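Local coordinates for protein EH1AB1 (Metagenome, PDB 6I8F) that probably hydrolyses carboxylic esters, as an alpha/beta-hydrolase-fold enzyme recovered from a lake metagenome, at residues G104-N109 with M229-E234. Residues are numbered along the deposited sequence; the frame is centred on the assembly and turned at random.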
ATOM      1  N   GLY A 104      23.034   4.520   7.931  1.00 19.63           N
ATOM      2  CA  GLY A 104      23.386   5.867   8.356  1.00 21.33           C
ATOM      3  C   GLY A 104      24.472   6.519   7.506  1.00 22.27           C
ATOM      4  O   GLY A 104      25.090   7.492   7.962  1.00 20.92           O
ATOM      5  N   PHE A 105      24.683   6.005   6.282  1.00 21.12           N
ATOM      6  CA  PHE A 105      25.734   6.435   5.356  1.00 20.89           C
ATOM      7  C   PHE A 105      27.143   6.097   5.899  1.00 20.95           C
ATOM      8  O   PHE A 105      28.152   6.627   5.409  1.00 19.67           O
ATOM      9  CB  PHE A 105      25.593   7.930   5.039  1.00 22.37           C
ATOM     10  CG  PHE A 105      24.269   8.374   4.448  1.00 22.27           C
ATOM     11  CD1 PHE A 105      23.953   8.105   3.128  1.00 22.31           C
ATOM     12  CD2 PHE A 105      23.364   9.111   5.198  1.00 23.11           C
ATOM     13  CE1 PHE A 105      22.748   8.533   2.584  1.00 23.63           C
ATOM     14  CE2 PHE A 105      22.147   9.516   4.657  1.00 24.39           C
ATOM     15  CZ  PHE A 105      21.849   9.241   3.342  1.00 22.61           C
ATOM     16  N   VAL A 106      27.226   5.185   6.875  1.00 21.15           N
ATOM     17  CA  VAL A 106      28.508   4.836   7.533  1.00 22.32           C
ATOM     18  C   VAL A 106      28.752   3.321   7.484  1.00 21.59           C
ATOM     19  O   VAL A 106      29.904   2.901   7.380  1.00 21.89           O
ATOM     20  CB  VAL A 106      28.570   5.358   8.983  1.00 23.33           C
ATOM     21  CG1 VAL A 106      29.824   4.889   9.713  1.00 24.00           C
ATOM     22  CG2 VAL A 106      28.472   6.875   9.032  1.00 23.83           C
ATOM     23  N   ILE A 107      27.687   2.514   7.588  1.00 20.79           N
ATOM     24  CA  ILE A 107      27.790   1.048   7.572  1.00 20.85           C
ATOM     25  C   ILE A 107      26.780   0.484   6.563  1.00 19.92           C
ATOM     26  O   ILE A 107      26.099   1.234   5.863  1.00 19.42           O
ATOM     27  CB  ILE A 107      27.573   0.480   8.986  1.00 21.61           C
ATOM     28  CG1 ILE A 107      26.122   0.647   9.452  1.00 20.90           C
ATOM     29  CG2 ILE A 107      28.565   1.092   9.967  1.00 22.62           C
ATOM     30  CD1 ILE A 107      25.871   0.153  10.845  1.00 21.73           C
ATOM     31  N   GLY A 108      26.681  -0.846   6.516  1.00 18.51           N
ATOM     32  CA  GLY A 108      25.888  -1.538   5.508  1.00 18.39           C
ATOM     33  C   GLY A 108      26.636  -1.643   4.193  1.00 18.54           C
ATOM     34  O   GLY A 108      27.508  -0.824   3.873  1.00 19.23           O
ATOM     35  N   ASN A 109      26.271  -2.654   3.407  1.00 18.37           N
ATOM     36  CA  ASN A 109      26.839  -2.879   2.079  1.00 18.64           C
ATOM     37  C   ASN A 109      25.884  -3.831   1.351  1.00 18.47           C
ATOM     38  O   ASN A 109      24.795  -4.143   1.863  1.00 18.46           O
ATOM     39  CB  ASN A 109      28.271  -3.429   2.171  1.00 18.78           C
ATOM     40  CG  ASN A 109      28.340  -4.652   3.058  1.00 19.72           C
ATOM     41  OD1 ASN A 109      27.592  -5.603   2.852  1.00 20.99           O
ATOM     42  ND2 ASN A 109      29.166  -4.613   4.094  1.00 21.09           N
ATOM     43  N   MET A 229      23.893   8.768  18.152  1.00 76.71           N
ATOM     44  CA  MET A 229      23.680   9.252  16.819  1.00 72.78           C
ATOM     45  C   MET A 229      24.954   9.949  16.311  1.00 60.15           C
ATOM     46  O   MET A 229      25.225   9.924  15.118  1.00 56.73           O
ATOM     47  CB  MET A 229      22.515  10.248  16.799  1.00 82.76           C
ATOM     48  CG  MET A 229      22.166  10.753  15.408  1.00 93.17           C
ATOM     49  SD  MET A 229      20.719  11.858  15.377  1.00105.91           S
ATOM     50  CE  MET A 229      19.366  10.689  15.516  1.00101.23           C
ATOM     51  N   ASP A 230      25.720  10.573  17.216  1.00 50.10           N
ATOM     52  CA  ASP A 230      26.890  11.380  16.844  1.00 47.52           C
ATOM     53  C   ASP A 230      27.925  10.528  16.103  1.00 40.42           C
ATOM     54  O   ASP A 230      28.565  11.008  15.180  1.00 37.99           O
ATOM     55  CB  ASP A 230      27.526  12.046  18.062  1.00 47.74           C
ATOM     56  CG  ASP A 230      26.658  13.153  18.624  1.00 51.64           C
ATOM     57  OD1 ASP A 230      26.884  13.538  19.786  1.00 51.98           O
ATOM     58  OD2 ASP A 230      25.754  13.612  17.890  1.00 52.57           O
ATOM     59  N   TRP A 231      28.058   9.264  16.510  1.00 35.51           N
ATOM     60  CA  TRP A 231      28.985   8.334  15.881  1.00 35.16           C
ATOM     61  C   TRP A 231      28.722   8.261  14.366  1.00 32.90           C
ATOM     62  O   TRP A 231      29.667   8.084  13.593  1.00 32.37           O
ATOM     63  CB  TRP A 231      28.889   6.961  16.555  1.00 33.16           C
ATOM     64  CG  TRP A 231      29.932   5.970  16.142  1.00 33.48           C
ATOM     65  CD1 TRP A 231      31.161   5.785  16.705  1.00 33.54           C
ATOM     66  CD2 TRP A 231      29.818   4.984  15.097  1.00 33.27           C
ATOM     67  NE1 TRP A 231      31.818   4.752  16.090  1.00 33.36           N
ATOM     68  CE2 TRP A 231      31.020   4.240  15.099  1.00 33.55           C
ATOM     69  CE3 TRP A 231      28.826   4.659  14.163  1.00 32.24           C
ATOM     70  CZ2 TRP A 231      31.252   3.198  14.198  1.00 31.88           C
ATOM     71  CZ3 TRP A 231      29.053   3.623  13.281  1.00 31.77           C
ATOM     72  CH2 TRP A 231      30.250   2.909  13.296  1.00 31.04           C
ATOM     73  N   PHE A 232      27.448   8.403  13.968  1.00 30.44           N
ATOM     74  CA  PHE A 232      27.033   8.424  12.572  1.00 31.40           C
ATOM     75  C   PHE A 232      27.077   9.850  12.019  1.00 29.98           C
ATOM     76  O   PHE A 232      27.687  10.118  10.969  1.00 27.42           O
ATOM     77  CB  PHE A 232      25.622   7.848  12.421  1.00 33.37           C
ATOM     78  CG  PHE A 232      25.560   6.353  12.594  1.00 35.07           C
ATOM     79  CD1 PHE A 232      25.819   5.506  11.527  1.00 34.33           C
ATOM     80  CD2 PHE A 232      25.291   5.794  13.834  1.00 35.19           C
ATOM     81  CE1 PHE A 232      25.790   4.130  11.691  1.00 35.12           C
ATOM     82  CE2 PHE A 232      25.266   4.416  13.996  1.00 35.85           C
ATOM     83  CZ  PHE A 232      25.514   3.588  12.926  1.00 35.39           C
ATOM     84  N   TRP A 233      26.384  10.747  12.721  1.00 28.61           N
ATOM     85  CA  TRP A 233      26.130  12.092  12.264  1.00 31.12           C
ATOM     86  C   TRP A 233      27.443  12.854  12.010  1.00 30.15           C
ATOM     87  O   TRP A 233      27.580  13.540  10.993  1.00 29.79           O
ATOM     88  CB  TRP A 233      25.224  12.812  13.271  1.00 34.52           C
ATOM     89  CG  TRP A 233      24.870  14.197  12.837  1.00 37.86           C
ATOM     90  CD1 TRP A 233      25.452  15.357  13.255  1.00 38.91           C
ATOM     91  CD2 TRP A 233      23.898  14.569  11.845  1.00 39.67           C
ATOM     92  NE1 TRP A 233      24.893  16.427  12.611  1.00 40.51           N
ATOM     93  CE2 TRP A 233      23.935  15.977  11.745  1.00 41.88           C
ATOM     94  CE3 TRP A 233      22.996  13.862  11.041  1.00 41.15           C
ATOM     95  CZ2 TRP A 233      23.108  16.684  10.874  1.00 41.55           C
ATOM     96  CZ3 TRP A 233      22.172  14.563  10.187  1.00 40.58           C
ATOM     97  CH2 TRP A 233      22.230  15.954  10.106  1.00 40.12           C
ATOM     98  N   GLU A 234      28.420  12.694  12.911  1.00 29.57           N
ATOM     99  CA  GLU A 234      29.660  13.467  12.884  1.00 30.56           C
ATOM    100  C   GLU A 234      30.633  12.894  11.854  1.00 28.28           C
ATOM    101  O   GLU A 234      31.540  13.587  11.396  1.00 28.07           O
ATOM    102  CB  GLU A 234      30.279  13.510  14.284  1.00 35.10           C
ATOM    103  CG  GLU A 234      29.413  14.299  15.258  1.00 39.69           C
ATOM    104  CD  GLU A 234      30.024  14.628  16.605  1.00 42.29           C
ATOM    105  OE1 GLU A 234      30.996  13.956  17.005  1.00 47.69           O
ATOM    106  OE2 GLU A 234      29.515  15.560  17.247  1.00 50.92           O
TER
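Val-106 and Phe-232 meet most closely in this contact, the valine's CB lying 3.7 Å from ring atom CD1. A branched residue suits the spot because its two methyls go separate ways. CG1, held anti to the backbone N (chi1 174°), reaches the far end of the Trp-231 indole, 3.9 Å from CZ3, while CG2 stays against Phe-232. Ile-107 repeats this division at about a right angle to both aromatic side chains. Its CG2 comes to the indole's edge near the ring plane, 4.2 Å from CH2, and its CD1 meets the edge of the Phe-232 ring, 4.0 Å from CZ. With an alanine here, CG2 and CD1 would be gone and a gap would probably open beside the indole and Phe-232 edges. Gly-104 completes the set, with CA 4.0 Å from Phe-232 CD1; a beta carbon here would run into that ring, and the residue's positive phi also suits glycine.

The two aromatics are fixed against each other in a T-shaped (edge-to-face) pairing: Trp-231 CE3 lies over the centre of one face of Phe-232, 3.5 Å above its plane, while Phe-232 CD2 sits at the indole's edge. Further out, Trp-231 NE1 is hydrogen-bonded to Leu-41 O and its ring stacks on His-43, while Arg-47 and Asp-51 of helix 43-55 bind Val-106 O and Gly-108 N.

Gly-104, near the probable Ser-175, Asp-270 and His-300 triad, ends an HGGG motif, which in related esterases shapes the oxyanion hole. A glycerol, probably from the crystallisation liquor, lies about 5 Å from the Ile-107 side chain. The loop joins helix 230-236 by van der Waals packing, almost all apolar, that relies on complementary shape, while the polar groups named here bond to Leu-41, Arg-47 and Asp-51.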